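Predicted phosphatase, HAD family (Clostridium acetobutylicum, PDB 3MC1) is a predicted phosphatase of the haloacid dehalogenase family, probably hydrolysing phosphate esters at a metal-dependent active site, its natural substrate not established. Local coordinates at residues S159-V172 and P181-L195. Numbering follows the deposited sequence.
With NA (sodium ion), chain C.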
loop_
_atom_site.group_PDB
_atom_site.type_symbol
_atom_site.label_atom_id
_atom_site.label_comp_id
_atom_site.label_asym_id
_atom_site.label_seq_id
_atom_site.Cartn_x
_atom_site.Cartn_y
_atom_site.Cartn_z
ATOM N N SER A 159 -0.368 8.868 -18.096
ATOM C CA SER A 159 -1.474 7.968 -17.790
ATOM C C SER A 159 -1.603 6.774 -18.730
ATOM O O SER A 159 -2.115 5.722 -18.345
ATOM C CB SER A 159 -2.787 8.753 -17.785
ATOM O OG SER A 159 -2.789 9.713 -16.743
ATOM N N ASP A 160 -1.139 6.930 -19.965
ATOM C CA ASP A 160 -1.235 5.850 -20.937
ATOM C C ASP A 160 0.023 4.989 -20.959
ATOM O O ASP A 160 0.207 4.163 -21.855
ATOM C CB ASP A 160 -1.503 6.431 -22.332
ATOM C CG ASP A 160 -0.324 7.217 -22.878
ATOM O OD1 ASP A 160 0.479 7.735 -22.073
ATOM O OD2 ASP A 160 -0.209 7.331 -24.118
ATOM N N ASP A 161 0.877 5.166 -19.959
ATOM C CA ASP A 161 2.116 4.403 -19.893
ATOM C C ASP A 161 2.320 3.726 -18.534
ATOM O O ASP A 161 3.430 3.332 -18.192
ATOM C CB ASP A 161 3.290 5.333 -20.200
ATOM C CG ASP A 161 4.567 4.580 -20.496
ATOM O OD1 ASP A 161 4.492 3.513 -21.139
ATOM O OD2 ASP A 161 5.645 5.063 -20.100
ATOM N N ALA A 162 1.246 3.576 -17.766
ATOM C CA ALA A 162 1.370 2.961 -16.452
ATOM C C ALA A 162 0.070 2.378 -15.934
ATOM O O ALA A 162 -1.011 2.741 -16.393
ATOM C CB ALA A 162 1.896 3.988 -15.469
ATOM N N ILE A 163 0.196 1.464 -14.976
ATOM C CA ILE A 163 -0.948 0.833 -14.336
ATOM C C ILE A 163 -0.691 0.834 -12.823
ATOM O O ILE A 163 0.450 0.970 -12.378
ATOM C CB ILE A 163 -1.130 -0.624 -14.807
ATOM C CG1 ILE A 163 0.090 -1.458 -14.407
ATOM C CG2 ILE A 163 -1.321 -0.664 -16.333
ATOM C CD1 ILE A 163 -0.132 -2.970 -14.532
HETATM N N MSE A 164 -1.751 0.678 -12.039
HETATM C CA MSE A 164 -1.637 0.662 -10.581
HETATM C C MSE A 164 -2.071 -0.694 -10.032
HETATM O O MSE A 164 -3.121 -1.209 -10.403
HETATM C CB MSE A 164 -2.509 1.774 -9.989
HETATM C CG MSE A 164 -2.551 1.814 -8.472
HETATM SE SE MSE A 164 -0.826 2.186 -7.675
HETATM C CE MSE A 164 -1.222 1.639 -5.843
ATOM N N ILE A 165 -1.247 -1.282 -9.169
ATOM C CA ILE A 165 -1.564 -2.571 -8.558
ATOM C C ILE A 165 -1.808 -2.348 -7.060
ATOM O O ILE A 165 -0.950 -1.785 -6.368
ATOM C CB ILE A 165 -0.402 -3.596 -8.720
ATOM C CG1 ILE A 165 -0.272 -4.081 -10.180
ATOM C CG2 ILE A 165 -0.709 -4.839 -7.889
ATOM C CD1 ILE A 165 -0.265 -3.015 -11.207
ATOM N N GLY A 166 -2.967 -2.791 -6.567
ATOM C CA GLY A 166 -3.296 -2.618 -5.159
ATOM C C GLY A 166 -4.297 -3.665 -4.687
ATOM O O GLY A 166 -4.864 -4.389 -5.512
ATOM N N ASP A 167 -4.528 -3.736 -3.373
ATOM C CA ASP A 167 -5.447 -4.716 -2.795
ATOM C C ASP A 167 -6.740 -4.127 -2.229
ATOM O O ASP A 167 -7.672 -4.870 -1.904
ATOM C CB ASP A 167 -4.729 -5.517 -1.689
ATOM C CG ASP A 167 -4.238 -4.638 -0.539
ATOM O OD1 ASP A 167 -3.563 -3.611 -0.802
ATOM O OD2 ASP A 167 -4.522 -4.980 0.639
ATOM N N ARG A 168 -6.810 -2.798 -2.134
ATOM C CA ARG A 168 -7.983 -2.138 -1.566
ATOM C C ARG A 168 -8.688 -1.189 -2.539
ATOM O O ARG A 168 -8.128 -0.780 -3.556
ATOM C CB ARG A 168 -7.578 -1.354 -0.309
ATOM C CG ARG A 168 -6.825 -2.160 0.757
ATOM C CD ARG A 168 -7.697 -3.234 1.385
ATOM N NE ARG A 168 -8.874 -2.678 2.053
ATOM C CZ ARG A 168 -8.857 -2.073 3.237
ATOM N NH1 ARG A 168 -7.719 -1.940 3.909
ATOM N NH2 ARG A 168 -9.982 -1.585 3.746
ATOM N N GLU A 169 -9.921 -0.831 -2.205
ATOM C CA GLU A 169 -10.707 0.077 -3.033
ATOM C C GLU A 169 -9.997 1.423 -3.150
ATOM O O GLU A 169 -10.149 2.122 -4.145
ATOM C CB GLU A 169 -12.086 0.286 -2.413
ATOM C CG GLU A 169 -12.042 0.987 -1.065
ATOM C CD GLU A 169 -13.426 1.260 -0.510
ATOM O OE1 GLU A 169 -14.263 1.822 -1.252
ATOM O OE2 GLU A 169 -13.672 0.918 0.668
ATOM N N TYR A 170 -9.223 1.777 -2.127
ATOM C CA TYR A 170 -8.487 3.036 -2.112
ATOM C C TYR A 170 -7.490 3.092 -3.265
ATOM O O TYR A 170 -7.233 4.161 -3.837
ATOM C CB TYR A 170 -7.756 3.184 -0.781
ATOM C CG TYR A 170 -8.686 3.080 0.404
ATOM C CD1 TYR A 170 -9.622 4.079 0.665
ATOM C CD2 TYR A 170 -8.665 1.959 1.238
ATOM C CE1 TYR A 170 -10.518 3.971 1.726
ATOM C CE2 TYR A 170 -9.562 1.837 2.305
ATOM C CZ TYR A 170 -10.487 2.848 2.542
ATOM O OH TYR A 170 -11.381 2.739 3.585
ATOM N N ASP A 171 -6.923 1.936 -3.597
ATOM C CA ASP A 171 -5.974 1.858 -4.691
ATOM C C ASP A 171 -6.685 2.066 -6.021
ATOM O O ASP A 171 -6.176 2.758 -6.902
ATOM C CB ASP A 171 -5.271 0.508 -4.662
ATOM C CG ASP A 171 -4.401 0.354 -3.434
ATOM O OD1 ASP A 171 -3.483 1.181 -3.283
ATOM O OD2 ASP A 171 -4.635 -0.569 -2.628
ATOM N N VAL A 172 -7.868 1.475 -6.158
ATOM C CA VAL A 172 -8.650 1.609 -7.383
ATOM C C VAL A 172 -9.071 3.065 -7.565
ATOM O O VAL A 172 -8.914 3.632 -8.645
ATOM C CB VAL A 172 -9.918 0.711 -7.346
ATOM C CG1 VAL A 172 -10.682 0.837 -8.655
ATOM C CG2 VAL A 172 -9.523 -0.744 -7.110
ATOM N N PRO A 181 -5.262 2.543 -15.297
ATOM C CA PRO A 181 -6.038 1.314 -15.144
ATOM C C PRO A 181 -5.482 0.693 -13.871
ATOM O O PRO A 181 -4.343 0.987 -13.476
ATOM C CB PRO A 181 -5.674 0.514 -16.389
ATOM C CG PRO A 181 -4.284 0.967 -16.682
ATOM C CD PRO A 181 -4.346 2.459 -16.446
ATOM N N SER A 182 -6.281 -0.140 -13.220
ATOM C CA SER A 182 -5.841 -0.773 -11.995
ATOM C C SER A 182 -6.100 -2.269 -11.983
ATOM O O SER A 182 -7.077 -2.749 -12.555
ATOM C CB SER A 182 -6.543 -0.133 -10.796
ATOM O OG SER A 182 -7.953 -0.209 -10.925
ATOM N N ILE A 183 -5.184 -2.997 -11.359
ATOM C CA ILE A 183 -5.325 -4.427 -11.184
ATOM C C ILE A 183 -5.435 -4.596 -9.670
ATOM O O ILE A 183 -4.515 -4.234 -8.929
ATOM C CB ILE A 183 -4.093 -5.220 -11.640
ATOM C CG1 ILE A 183 -3.817 -5.003 -13.129
ATOM C CG2 ILE A 183 -4.340 -6.715 -11.370
ATOM C CD1 ILE A 183 -2.604 -5.791 -13.635
ATOM N N GLY A 184 -6.567 -5.113 -9.214
ATOM C CA GLY A 184 -6.744 -5.327 -7.795
ATOM C C GLY A 184 -6.377 -6.765 -7.482
ATOM O O GLY A 184 -6.650 -7.661 -8.285
ATOM N N VAL A 185 -5.731 -6.993 -6.342
ATOM C CA VAL A 185 -5.366 -8.352 -5.954
ATOM C C VAL A 185 -6.173 -8.709 -4.713
ATOM O O VAL A 185 -6.390 -7.859 -3.851
ATOM C CB VAL A 185 -3.850 -8.476 -5.664
ATOM C CG1 VAL A 185 -3.060 -7.954 -6.871
ATOM C CG2 VAL A 185 -3.485 -7.712 -4.399
ATOM N N THR A 186 -6.621 -9.960 -4.630
ATOM C CA THR A 186 -7.423 -10.404 -3.495
ATOM C C THR A 186 -6.658 -11.195 -2.442
ATOM O O THR A 186 -7.252 -11.635 -1.461
ATOM C CB THR A 186 -8.635 -11.258 -3.952
ATOM O OG1 THR A 186 -8.172 -12.355 -4.748
ATOM C CG2 THR A 186 -9.623 -10.409 -4.769
ATOM N N TYR A 187 -5.355 -11.387 -2.635
ATOM C CA TYR A 187 -4.566 -12.119 -1.649
ATOM C C TYR A 187 -4.151 -11.178 -0.524
ATOM O O TYR A 187 -3.481 -11.580 0.426
ATOM C CB TYR A 187 -3.333 -12.771 -2.307
ATOM C CG TYR A 187 -2.360 -11.815 -2.969
ATOM C CD1 TYR A 187 -1.465 -11.047 -2.212
ATOM C CD2 TYR A 187 -2.335 -11.675 -4.359
ATOM C CE1 TYR A 187 -0.570 -10.165 -2.833
ATOM C CE2 TYR A 187 -1.450 -10.800 -4.984
ATOM C CZ TYR A 187 -0.573 -10.049 -4.224
ATOM O OH TYR A 187 0.265 -9.167 -4.863
ATOM N N GLY A 188 -4.572 -9.922 -0.625
ATOM C CA GLY A 188 -4.221 -8.943 0.387
ATOM C C GLY A 188 -5.310 -8.710 1.417
ATOM O O GLY A 188 -5.911 -9.651 1.919
ATOM N N PHE A 189 -5.589 -7.451 1.714
ATOM C CA PHE A 189 -6.594 -7.141 2.715
ATOM C C PHE A 189 -7.901 -6.592 2.158
ATOM O O PHE A 189 -8.721 -6.044 2.890
ATOM C CB PHE A 189 -5.969 -6.203 3.743
ATOM C CG PHE A 189 -4.746 -6.784 4.388
ATOM C CD1 PHE A 189 -4.861 -7.658 5.465
ATOM C CD2 PHE A 189 -3.483 -6.550 3.849
ATOM C CE1 PHE A 189 -3.735 -8.296 5.991
ATOM C CE2 PHE A 189 -2.352 -7.180 4.364
ATOM C CZ PHE A 189 -2.478 -8.056 5.435
ATOM N N GLY A 190 -8.088 -6.756 0.853
ATOM C CA GLY A 190 -9.308 -6.310 0.206
ATOM C C GLY A 190 -9.990 -7.534 -0.382
ATOM O O GLY A 190 -9.329 -8.537 -0.651
ATOM N N SER A 191 -11.302 -7.471 -0.582
ATOM C CA SER A 191 -12.019 -8.615 -1.138
ATOM C C SER A 191 -12.356 -8.395 -2.600
ATOM O O SER A 191 -12.319 -7.265 -3.092
ATOM C CB SER A 191 -13.308 -8.863 -0.352
ATOM O OG SER A 191 -14.243 -7.819 -0.547
ATOM N N TYR A 192 -12.671 -9.477 -3.303
ATOM C CA TYR A 192 -13.051 -9.372 -4.706
ATOM C C TYR A 192 -14.187 -8.356 -4.838
ATOM O O TYR A 192 -14.145 -7.457 -5.681
ATOM C CB TYR A 192 -13.545 -10.719 -5.225
ATOM C CG TYR A 192 -14.181 -10.620 -6.585
ATOM C CD1 TYR A 192 -13.407 -10.630 -7.742
ATOM C CD2 TYR A 192 -15.560 -10.463 -6.717
ATOM C CE1 TYR A 192 -13.992 -10.488 -8.998
ATOM C CE2 TYR A 192 -16.153 -10.318 -7.965
ATOM C CZ TYR A 192 -15.365 -10.332 -9.098
ATOM O OH TYR A 192 -15.955 -10.191 -10.330
ATOM N N GLU A 193 -15.203 -8.527 -3.995
ATOM C CA GLU A 193 -16.382 -7.665 -3.976
ATOM C C GLU A 193 -16.018 -6.203 -3.710
ATOM O O GLU A 193 -16.573 -5.296 -4.333
ATOM C CB GLU A 193 -17.378 -8.149 -2.908
ATOM C CG GLU A 193 -18.069 -9.502 -3.194
ATOM C CD GLU A 193 -17.142 -10.718 -3.078
ATOM O OE1 GLU A 193 -16.181 -10.663 -2.282
ATOM O OE2 GLU A 193 -17.394 -11.739 -3.771
ATOM N N GLU A 194 -15.095 -5.976 -2.781
ATOM C CA GLU A 194 -14.659 -4.618 -2.469
ATOM C C GLU A 194 -14.040 -3.967 -3.703
ATOM O O GLU A 194 -14.331 -2.813 -4.028
ATOM C CB GLU A 194 -13.623 -4.629 -1.336
ATOM C CG GLU A 194 -13.050 -3.246 -1.004
ATOM C CD GLU A 194 -11.926 -3.291 0.021
ATOM O OE1 GLU A 194 -12.103 -3.945 1.073
ATOM O OE2 GLU A 194 -10.871 -2.662 -0.219
ATOM N N LEU A 195 -13.188 -4.721 -4.390
ATOM C CA LEU A 195 -12.503 -4.219 -5.575
ATOM C C LEU A 195 -13.419 -4.060 -6.776
ATOM O O LEU A 195 -13.293 -3.097 -7.536
ATOM C CB LEU A 195 -11.332 -5.142 -5.923
ATOM C CG LEU A 195 -10.246 -5.165 -4.844
ATOM C CD1 LEU A 195 -9.352 -6.405 -5.009
ATOM C CD2 LEU A 195 -9.438 -3.873 -4.927
HETATM NA NA NA C . -2.492 -1.974 0.381
HETATM O O HOH W 1 -3.521 -3.048 2.231
HETATM O O HOH W 2 -3.936 -0.329 0.072
#
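Asp167, just past strand 162-166, meets Val185 and Phe189 across the contact. Asp167 CB lies 3.7 Å from Val185 CG2. CG stands between the backbone N and the carbonyl carbon (chi1 61°), which directs the carboxylate at the metal. Asp167 OD1 binds the sodium ion at 2.3 Å, in a site completed by Asp10, Asp12 and two waters. Phe189 N donates to the anti lone pair of Asp167 OD2 (2.9 Å), a nearly straight hydrogen bond (164° at H). OD2 takes a second hydrogen bond from a sodium-bound water and sits at the edge of the Phe189 ring. Along the strands leading to Asp167, this Rossmann-like beta-alpha-beta unit is joined by four backbone hydrogen bonds, Met164 N to Pro181 O through Val185 N to Gly166 O. At the start of helix 169-176, Glu194 OE2 is gripped twice. Arg168 NE comes to the syn lone pair of Glu194 OE2 at 3.0 Å, a salt bridge with the guanidinium and carboxylate planes 64° apart. Glu169 N takes the anti lone pair of Glu194 OE2 at 2.9 Å. With one oxygen on the metal and the other held by a backbone N-H and a water, the Asp167 carboxylate has little freedom to rotate, consistent with the acidic metal ligand of HAD phosphatases.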